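Local structure of putative alkaline phosphatase (4F1V) at residues A[109-114]-A[153-158]; A[116-121]-A[137-142]; A[120-123]-A[127-130]; A[196-199]-A[205-208]. The protein binds phosphate with high affinity in the periplasm and probably serves as the solute-binding component of the PstSACB ABC transporter for phosphate import. All coordinates share one frame; numbering follows the deposited sequence. Where two conformers were deposited one is given.

Interaction 1. Residues A[109-114]-A[153-158]; sequences LSVQEL and TRFLNA
Leu114 and Phe155 make the tight part of this contact between helices 111-119 and 147-159. In the Leu114 conformer given, CD2 comes to 3.7 Å from Phe155 CE2, reaching the ring at its edge and close to its plane rather than over a face. The same methyl lies 4.1 Å from Leu156 CD2, so one methyl touches two consecutive residues of the second helix. In Phe155, CG is turned opposite the backbone N (chi1 -178°), which carries the ring out across the gap between the helices, and Tyr283 meets it edge-to-face from outside the pair. The first helix starts here with a capping box: Glu113 N donates to Ser110 OG at 2.9 Å, and Ser110 N returns a bond to Glu113 OE2, approaching on the anti side and 35° out of the carboxylate plane. Glu113 OE2 also forms a salt bridge with Lys231. This polar start lies away from the second helix, whereas Val111 and Leu114, one turn apart, both direct their side chains at it. Packing is looser at Val111, which is partly exposed. Its CG2 lies 4.1 Å from Phe155 CZ, again at the ring edge, and CG1 is no nearer to CE2. A sulfate ion, probably from the crystallisation liquor, lies about 4 Å from the Val111 side chain (nearest atoms).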
# COMPACT_ATOMS: atom_id res chain seq x y z
N LEU A 109 1.88 -0.58 22.15
CA LEU A 109 0.68 -1.39 22.12
C LEU A 109 1.02 -2.86 22.01
O LEU A 109 1.76 -3.29 21.12
CB LEU A 109 -0.15 -1.02 20.89
CG LEU A 109 -0.78 0.36 20.90
CD1 LEU A 109 -1.23 0.74 19.48
CD2 LEU A 109 -1.96 0.39 21.85
N SER A 110 0.40 -3.70 22.84
CA SER A 110 0.33 -5.12 22.52
C SER A 110 -0.57 -5.29 21.27
O SER A 110 -1.38 -4.41 20.98
CB SER A 110 -0.19 -5.95 23.67
OG SER A 110 -1.55 -5.66 23.87
N VAL A 111 -0.42 -6.40 20.59
CA VAL A 111 -1.34 -6.67 19.47
C VAL A 111 -2.77 -6.70 19.94
O VAL A 111 -3.68 -6.13 19.29
CB VAL A 111 -0.90 -7.94 18.73
CG1 VAL A 111 -1.98 -8.39 17.73
CG2 VAL A 111 0.43 -7.70 18.03
N GLN A 112 -3.04 -7.30 21.10
CA GLN A 112 -4.41 -7.31 21.59
C GLN A 112 -4.93 -5.95 21.95
O GLN A 112 -6.10 -5.64 21.74
CB GLN A 112 -4.57 -8.34 22.71
CG GLN A 112 -4.46 -9.77 22.25
CD GLN A 112 -5.37 -10.09 21.11
OE1 GLN A 112 -6.59 -9.89 21.21
NE2 GLN A 112 -4.85 -10.51 19.97
N GLU A 113 -4.04 -5.05 22.49
CA GLU A 113 -4.49 -3.70 22.73
C GLU A 113 -4.81 -2.97 21.40
O GLU A 113 -5.77 -2.21 21.33
CB GLU A 113 -3.42 -2.87 23.48
CG GLU A 113 -3.37 -3.22 24.99
CD GLU A 113 -2.15 -2.62 25.70
OE1 GLU A 113 -2.20 -2.55 26.96
OE2 GLU A 113 -1.15 -2.29 25.00
N LEU A 114 -3.99 -3.13 20.38
CA LEU A 114 -4.26 -2.56 19.07
C LEU A 114 -5.66 -3.02 18.59
O LEU A 114 -6.48 -2.20 18.14
CB LEU A 114 -3.18 -2.99 18.09
CG LEU A 114 -3.38 -2.51 16.63
CD1 LEU A 114 -2.90 -1.11 16.41
CD2 LEU A 114 -2.65 -3.44 15.66
N THR A 153 -6.27 -3.85 7.63
CA THR A 153 -7.32 -4.82 7.97
C THR A 153 -6.88 -6.24 7.68
O THR A 153 -7.37 -7.16 8.35
CB THR A 153 -8.66 -4.48 7.31
OG1 THR A 153 -8.57 -4.56 5.86
CG2 THR A 153 -9.20 -3.17 7.77
N ARG A 154 -5.93 -6.49 6.78
CA ARG A 154 -5.33 -7.84 6.69
C ARG A 154 -4.75 -8.25 8.04
O ARG A 154 -4.87 -9.41 8.48
CB ARG A 154 -4.27 -7.91 5.58
CG ARG A 154 -4.90 -7.89 4.17
CD ARG A 154 -3.83 -8.10 3.09
NE ARG A 154 -4.30 -7.93 1.75
CZ ARG A 154 -5.18 -8.73 1.12
NH1 ARG A 154 -5.54 -9.87 1.65
NH2 ARG A 154 -5.59 -8.37 -0.11
N PHE A 155 -4.04 -7.31 8.70
CA PHE A 155 -3.37 -7.61 9.98
C PHE A 155 -4.44 -7.86 11.06
O PHE A 155 -4.40 -8.85 11.81
CB PHE A 155 -2.42 -6.48 10.37
CG PHE A 155 -1.69 -6.77 11.64
CD1 PHE A 155 -0.59 -7.63 11.61
CD2 PHE A 155 -2.02 -6.24 12.87
CE1 PHE A 155 0.14 -7.92 12.75
CE2 PHE A 155 -1.32 -6.53 14.04
CZ PHE A 155 -0.24 -7.37 13.97
N LEU A 156 -5.44 -6.97 11.16
CA LEU A 156 -6.49 -7.13 12.16
C LEU A 156 -7.24 -8.46 11.93
O LEU A 156 -7.58 -9.18 12.88
CB LEU A 156 -7.45 -5.95 12.13
CG LEU A 156 -6.84 -4.57 12.38
CD1 LEU A 156 -7.95 -3.53 12.26
CD2 LEU A 156 -6.12 -4.48 13.72
N ASN A 157 -7.52 -8.79 10.66
CA ASN A 157 -8.22 -10.01 10.32
C ASN A 157 -7.41 -11.24 10.82
O ASN A 157 -7.98 -12.22 11.28
CB ASN A 157 -8.47 -10.05 8.81
CG ASN A 157 -8.96 -11.39 8.33
OD1 ASN A 157 -8.18 -12.23 7.87
ND2 ASN A 157 -10.27 -11.61 8.40
N ALA A 158 -6.10 -11.17 10.70
CA ALA A 158 -5.24 -12.27 11.04
C ALA A 158 -5.00 -12.44 12.56
O ALA A 158 -4.71 -13.53 13.02
CB ALA A 158 -3.89 -12.14 10.37

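Interaction 2. Residues A[116-121]-A[137-142]; sequences GVFSGR and IVVVYR. With PI (hydrogenphosphate ion), chain B.
Arg142 NH2 serves two acceptors at once: O2 of the hydrogenphosphate ion, 2.8 Å away along a nearly straight bond (164°) in the guanidinium plane, and the carboxylate of Glu144. Arg142 NH1 reaches the phosphate O3 at 2.9 Å by a more bent bond (131°), so two N-H groups span two oxygens of the ion. The ion is also hydrogen-bonded by Thr9, Leu10, Ser33, Ser146, Gly147 and Thr148. Arg142 ends strand 138-142, whose earlier part packs against helix 111-119 in this venus-flytrap phosphate-binding protein. There the contact is apolar. Val139 turns both branches to the helix: CG1 touches Phe118 CE2 at 3.8 Å, while CG2 lies 3.6 Å from Val117 O and slightly farther from the Val117 side chain. At the start of the strand segment, Val117 CG2 meets Ile137 CD1 at 4.1 Å in the Ile137 conformer given, the two side chains crossing at about a right angle. Gly120 is the first residue to leave helical geometry, and an ST turn spans the exit, Ser119 OG accepting from Arg121 N. Helix and strand thus meet through apolar packing without a hydrogen bond, whereas this strand bonds the phosphate at Arg142, whose guanidinium probably balances part of the ion's negative charge.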
# COMPACT_ATOMS: atom_id res chain seq x y z
N GLY A 116 -8.15 -4.02 20.36
CA GLY A 116 -9.18 -3.39 21.20
C GLY A 116 -9.38 -1.94 20.91
O GLY A 116 -10.51 -1.45 20.99
N VAL A 117 -8.33 -1.19 20.58
CA VAL A 117 -8.50 0.21 20.20
C VAL A 117 -9.34 0.31 18.93
O VAL A 117 -10.29 1.11 18.82
CB VAL A 117 -7.13 0.89 20.05
CG1 VAL A 117 -7.28 2.24 19.38
CG2 VAL A 117 -6.44 1.03 21.42
N PHE A 118 -8.99 -0.52 17.91
CA PHE A 118 -9.68 -0.39 16.62
C PHE A 118 -11.07 -1.04 16.58
O PHE A 118 -11.81 -0.75 15.65
CB PHE A 118 -8.74 -0.76 15.46
CG PHE A 118 -7.72 0.34 15.23
CD1 PHE A 118 -6.50 0.37 15.90
CD2 PHE A 118 -8.06 1.43 14.42
CE1 PHE A 118 -5.60 1.43 15.77
CE2 PHE A 118 -7.14 2.48 14.25
CZ PHE A 118 -5.91 2.49 14.91
N SER A 119 -11.38 -1.89 17.56
CA SER A 119 -12.71 -2.45 17.70
C SER A 119 -13.63 -1.55 18.59
O SER A 119 -14.82 -1.81 18.65
CB SER A 119 -12.71 -3.83 18.30
OG SER A 119 -12.42 -3.73 19.68
N GLY A 120 -13.03 -0.64 19.32
CA GLY A 120 -13.73 0.20 20.31
C GLY A 120 -13.80 -0.44 21.71
O GLY A 120 -14.29 0.26 22.63
N ARG A 121 -13.30 -1.64 21.92
CA ARG A 121 -13.27 -2.26 23.25
C ARG A 121 -12.45 -1.44 24.25
O ARG A 121 -12.82 -1.33 25.42
CB ARG A 121 -12.73 -3.68 23.12
CG ARG A 121 -12.46 -4.41 24.44
CD ARG A 121 -12.09 -5.84 24.22
NE ARG A 121 -10.95 -6.04 23.33
CZ ARG A 121 -9.69 -6.05 23.70
NH1 ARG A 121 -9.32 -5.76 24.97
NH2 ARG A 121 -8.75 -6.32 22.81
N ILE A 137 -9.99 7.96 23.92
CA ILE A 137 -9.38 7.73 22.60
C ILE A 137 -10.45 8.00 21.51
O ILE A 137 -11.56 7.49 21.60
CB ILE A 137 -8.90 6.27 22.46
CG1 ILE A 137 -7.91 5.89 23.53
CG2 ILE A 137 -8.37 6.00 21.03
CD1 ILE A 137 -7.53 4.42 23.54
N VAL A 138 -10.09 8.78 20.51
CA VAL A 138 -10.85 8.92 19.27
C VAL A 138 -10.04 8.28 18.09
O VAL A 138 -8.86 8.60 17.87
CB VAL A 138 -11.17 10.39 19.07
CG1 VAL A 138 -11.75 10.64 17.67
CG2 VAL A 138 -12.17 10.84 20.18
N VAL A 139 -10.70 7.32 17.42
CA VAL A 139 -10.08 6.68 16.26
C VAL A 139 -10.41 7.51 14.99
O VAL A 139 -11.55 7.83 14.74
CB VAL A 139 -10.66 5.25 16.13
CG1 VAL A 139 -10.21 4.62 14.80
CG2 VAL A 139 -10.17 4.42 17.32
N VAL A 140 -9.37 7.77 14.20
CA VAL A 140 -9.51 8.39 12.88
C VAL A 140 -9.25 7.31 11.82
O VAL A 140 -8.35 6.48 11.98
CB VAL A 140 -8.51 9.57 12.69
CG1 VAL A 140 -8.77 10.27 11.36
CG2 VAL A 140 -8.61 10.56 13.84
N TYR A 141 -10.05 7.27 10.77
CA TYR A 141 -9.97 6.24 9.74
C TYR A 141 -10.24 6.88 8.37
O TYR A 141 -10.74 7.98 8.25
CB TYR A 141 -10.90 5.07 10.04
CG TYR A 141 -12.36 5.45 9.89
CD1 TYR A 141 -13.04 5.21 8.71
CD2 TYR A 141 -13.04 6.05 10.93
CE1 TYR A 141 -14.36 5.56 8.52
CE2 TYR A 141 -14.35 6.47 10.76
CZ TYR A 141 -15.04 6.22 9.57
OH TYR A 141 -16.36 6.60 9.39
N ARG A 142 -9.91 6.10 7.32
CA ARG A 142 -10.08 6.59 5.94
C ARG A 142 -11.52 6.43 5.48
O ARG A 142 -12.08 5.32 5.50
CB ARG A 142 -9.10 5.83 4.99
CG ARG A 142 -7.65 6.22 5.21
CD ARG A 142 -7.32 7.57 4.59
NE ARG A 142 -7.38 7.55 3.13
CZ ARG A 142 -6.42 7.03 2.38
NH1 ARG A 142 -5.26 6.63 2.91
NH2 ARG A 142 -6.62 6.92 1.06
P PI B . -4.14 4.71 -0.15
O1 PI B . -5.00 3.85 -1.08
O2 PI B . -4.33 6.20 -0.42
O3 PI B . -4.43 4.36 1.31
O4 PI B . -2.64 4.39 -0.44

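Interaction 3. Residues A[120-123]-A[127-130]; sequences GRIN and GISG
With chi1 at -63°, Ile122 sets CG1 beside its own backbone N and leaves CG2 beside the carbonyl carbon, so that this branch methyl faces Gly127. CG2 lies 3.8 Å from Gly127 O and about as far from Gly127 C, resting against the peptide group. The terminal methyl touches the same oxygen, Ile122 CD1 standing 4.0 Å from Gly127 O. Gly127 brings no side chain to the meeting, which lets the chains approach until the CA atoms of Ile122 and Gly127 are 5.9 Å apart. Both segments belong to the irregular connection from helix 111-119 to strand 138-142, and this contact folds that connection back on itself just after Gly120, whose positive phi (89°) takes the chain out of the helix. Ile128 adds a looser apolar touch, its CG1 lying 4.4 Å from Ile122 CG2. Both isoleucines also pack on Glu113 of the helix, and Glu113 OE1 accepts a hydrogen bond from Ser129 N, so that the returning limb is tied to the first helical turn. On the outgoing limb, Ile122 is backbone-bonded to Gly116 and Asn123 to Ile137.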
# COMPACT_ATOMS: atom_id res chain seq x y z
N GLY A 120 -13.03 -0.64 19.32
CA GLY A 120 -13.73 0.20 20.31
C GLY A 120 -13.80 -0.44 21.71
O GLY A 120 -14.29 0.26 22.63
N ARG A 121 -13.30 -1.64 21.92
CA ARG A 121 -13.27 -2.26 23.25
C ARG A 121 -12.45 -1.44 24.25
O ARG A 121 -12.82 -1.33 25.42
CB ARG A 121 -12.73 -3.68 23.12
CG ARG A 121 -12.46 -4.41 24.44
CD ARG A 121 -12.09 -5.84 24.22
NE ARG A 121 -10.95 -6.04 23.33
CZ ARG A 121 -9.69 -6.05 23.70
NH1 ARG A 121 -9.32 -5.76 24.97
NH2 ARG A 121 -8.75 -6.32 22.81
N ILE A 122 -11.32 -0.94 23.80
CA ILE A 122 -10.45 -0.08 24.60
C ILE A 122 -10.63 1.33 24.05
O ILE A 122 -10.31 1.61 22.89
CB ILE A 122 -8.99 -0.49 24.50
CG1 ILE A 122 -8.82 -1.90 25.07
CG2 ILE A 122 -8.08 0.52 25.26
CD1 ILE A 122 -7.42 -2.43 24.85
N ASN A 123 -11.22 2.22 24.87
CA ASN A 123 -11.60 3.54 24.42
C ASN A 123 -11.06 4.64 25.32
O ASN A 123 -11.50 5.81 25.17
CB ASN A 123 -13.11 3.64 24.16
CG ASN A 123 -13.92 3.40 25.41
OD1 ASN A 123 -13.41 3.56 26.51
ND2 ASN A 123 -15.19 3.08 25.27
N GLY A 127 -6.54 2.53 29.39
CA GLY A 127 -6.69 1.14 29.03
C GLY A 127 -5.55 0.57 28.19
O GLY A 127 -5.60 -0.61 27.85
N ILE A 128 -4.55 1.36 27.88
CA ILE A 128 -3.29 0.94 27.26
C ILE A 128 -2.29 0.87 28.40
O ILE A 128 -2.02 1.89 29.05
CB ILE A 128 -2.87 1.88 26.14
CG1 ILE A 128 -3.89 1.94 25.00
CG2 ILE A 128 -1.48 1.48 25.66
CD1 ILE A 128 -3.66 3.08 24.02
N SER A 129 -1.74 -0.31 28.70
CA SER A 129 -0.92 -0.43 29.86
C SER A 129 0.37 0.35 29.69
O SER A 129 0.97 0.46 28.62
CB SER A 129 -0.64 -1.89 30.18
OG SER A 129 0.18 -2.49 29.21
N GLY A 130 0.83 0.96 30.83
CA GLY A 130 2.08 1.69 30.83
C GLY A 130 2.07 2.98 30.00
O GLY A 130 3.14 3.47 29.68

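Interaction 4. Residues A[196-199]-A[205-208]; sequences TALA and ITYM
Leu198 makes the apolar contact with Thr206 through a single methyl, CD1. With CG turned opposite its backbone N (chi1 -161°), Leu198 directs CD1 of the conformer given at the 205-208 segment, where it lies 3.8 Å from Thr206 CG2 and little farther from Thr206 CB. The same CD1 also presses on main chain: Ile205 N is 3.6 Å away and Ile205 C is 3.7 Å. Ile205 points its own side chain to the far side, so Leu198 packs on its backbone and not on its branches. The closest CA pair is Leu198 and Ile205, 6.7 Å apart. Polar interactions lie around this contact, for no hydrogen bond crosses it. Thr206 offers the methyl to Leu198, while its hydroxyl, at chi1 -166°, bonds to Val140 O; the buried OG1 thus has its partner on the adjacent strand. On the helix side, Leu198 O accepts from Asn100 ND2. The contact packs the end of helix 190-198 on the chain at and just after strand 204-205: the helix end lies over one side of the chain, and on the other Ile205 reaches Val139 of strand 138-142 and Val117 of helix 111-119.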
# COMPACT_ATOMS: atom_id res chain seq x y z
N THR A 196 -4.10 15.47 9.10
CA THR A 196 -4.68 16.74 9.51
C THR A 196 -5.74 16.57 10.59
O THR A 196 -5.78 17.26 11.60
CB THR A 196 -5.24 17.49 8.25
OG1 THR A 196 -4.12 17.78 7.41
CG2 THR A 196 -6.05 18.71 8.62
N ALA A 197 -6.61 15.56 10.39
CA ALA A 197 -7.64 15.28 11.38
C ALA A 197 -7.03 14.78 12.69
O ALA A 197 -7.55 15.10 13.78
CB ALA A 197 -8.65 14.25 10.82
N LEU A 198 -5.95 14.00 12.65
CA LEU A 198 -5.34 13.52 13.87
C LEU A 198 -5.05 14.68 14.85
O LEU A 198 -5.17 14.57 16.06
CB LEU A 198 -4.07 12.74 13.51
CG LEU A 198 -3.52 11.78 14.55
CD1 LEU A 198 -4.39 10.52 14.66
CD2 LEU A 198 -2.08 11.37 14.16
N ALA A 199 -4.64 15.82 14.25
CA ALA A 199 -4.24 16.97 15.00
C ALA A 199 -5.42 17.84 15.40
O ALA A 199 -5.25 18.79 16.23
CB ALA A 199 -3.25 17.78 14.16
N ILE A 205 -5.96 8.66 17.34
CA ILE A 205 -5.05 7.60 16.91
C ILE A 205 -5.52 7.10 15.53
O ILE A 205 -6.70 7.12 15.23
CB ILE A 205 -5.02 6.42 17.96
CG1 ILE A 205 -3.90 5.43 17.64
CG2 ILE A 205 -6.38 5.76 18.12
CD1 ILE A 205 -3.55 4.60 18.88
N THR A 206 -4.59 6.62 14.71
CA THR A 206 -4.95 6.09 13.38
C THR A 206 -3.88 5.08 12.93
O THR A 206 -2.95 4.77 13.66
CB THR A 206 -5.11 7.26 12.37
OG1 THR A 206 -5.77 6.80 11.19
CG2 THR A 206 -3.81 7.87 11.98
N TYR A 207 -4.10 4.60 11.69
CA TYR A 207 -3.17 3.75 10.96
C TYR A 207 -2.74 4.52 9.71
O TYR A 207 -3.51 5.31 9.15
CB TYR A 207 -3.84 2.39 10.58
CG TYR A 207 -5.11 2.56 9.78
CD1 TYR A 207 -5.08 2.54 8.39
CD2 TYR A 207 -6.32 2.82 10.41
CE1 TYR A 207 -6.23 2.75 7.63
CE2 TYR A 207 -7.48 3.02 9.64
CZ TYR A 207 -7.45 2.98 8.28
OH TYR A 207 -8.59 3.23 7.55
N MET A 208 -1.47 4.32 9.27
CA MET A 208 -0.92 5.31 8.32
C MET A 208 0.32 4.81 7.60
O MET A 208 1.18 4.11 8.16
CB MET A 208 -0.53 6.57 9.14
CG MET A 208 -0.07 7.78 8.36
SD MET A 208 -1.19 8.35 7.06
CE MET A 208 -2.66 8.62 8.02

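Overall arrangement
From the N terminus, helix 111-119 supplies the first limbs of interactions 1 and 2, and Gly120 and Arg121, just after it, belong to both interactions 2 and 3. Interaction 3 closes first, as a tight loop at 127-130. Interaction 2 closes next, at strand 138-142, enclosing that loop, and interaction 1 closes last of the three, on helix 147-159, enclosing both; none of these loops cross. Interaction 4 follows in series, from helix 190-198 to strand 204-205. It meets interaction 2 across the sheet, where Val140 N bonds to Ile205 O at 2.9 Å. Helices 111-119 and 190-198 pack on this sheet region and helix 147-159 on helix 111-119; strand 138-142 ends at the phosphate site.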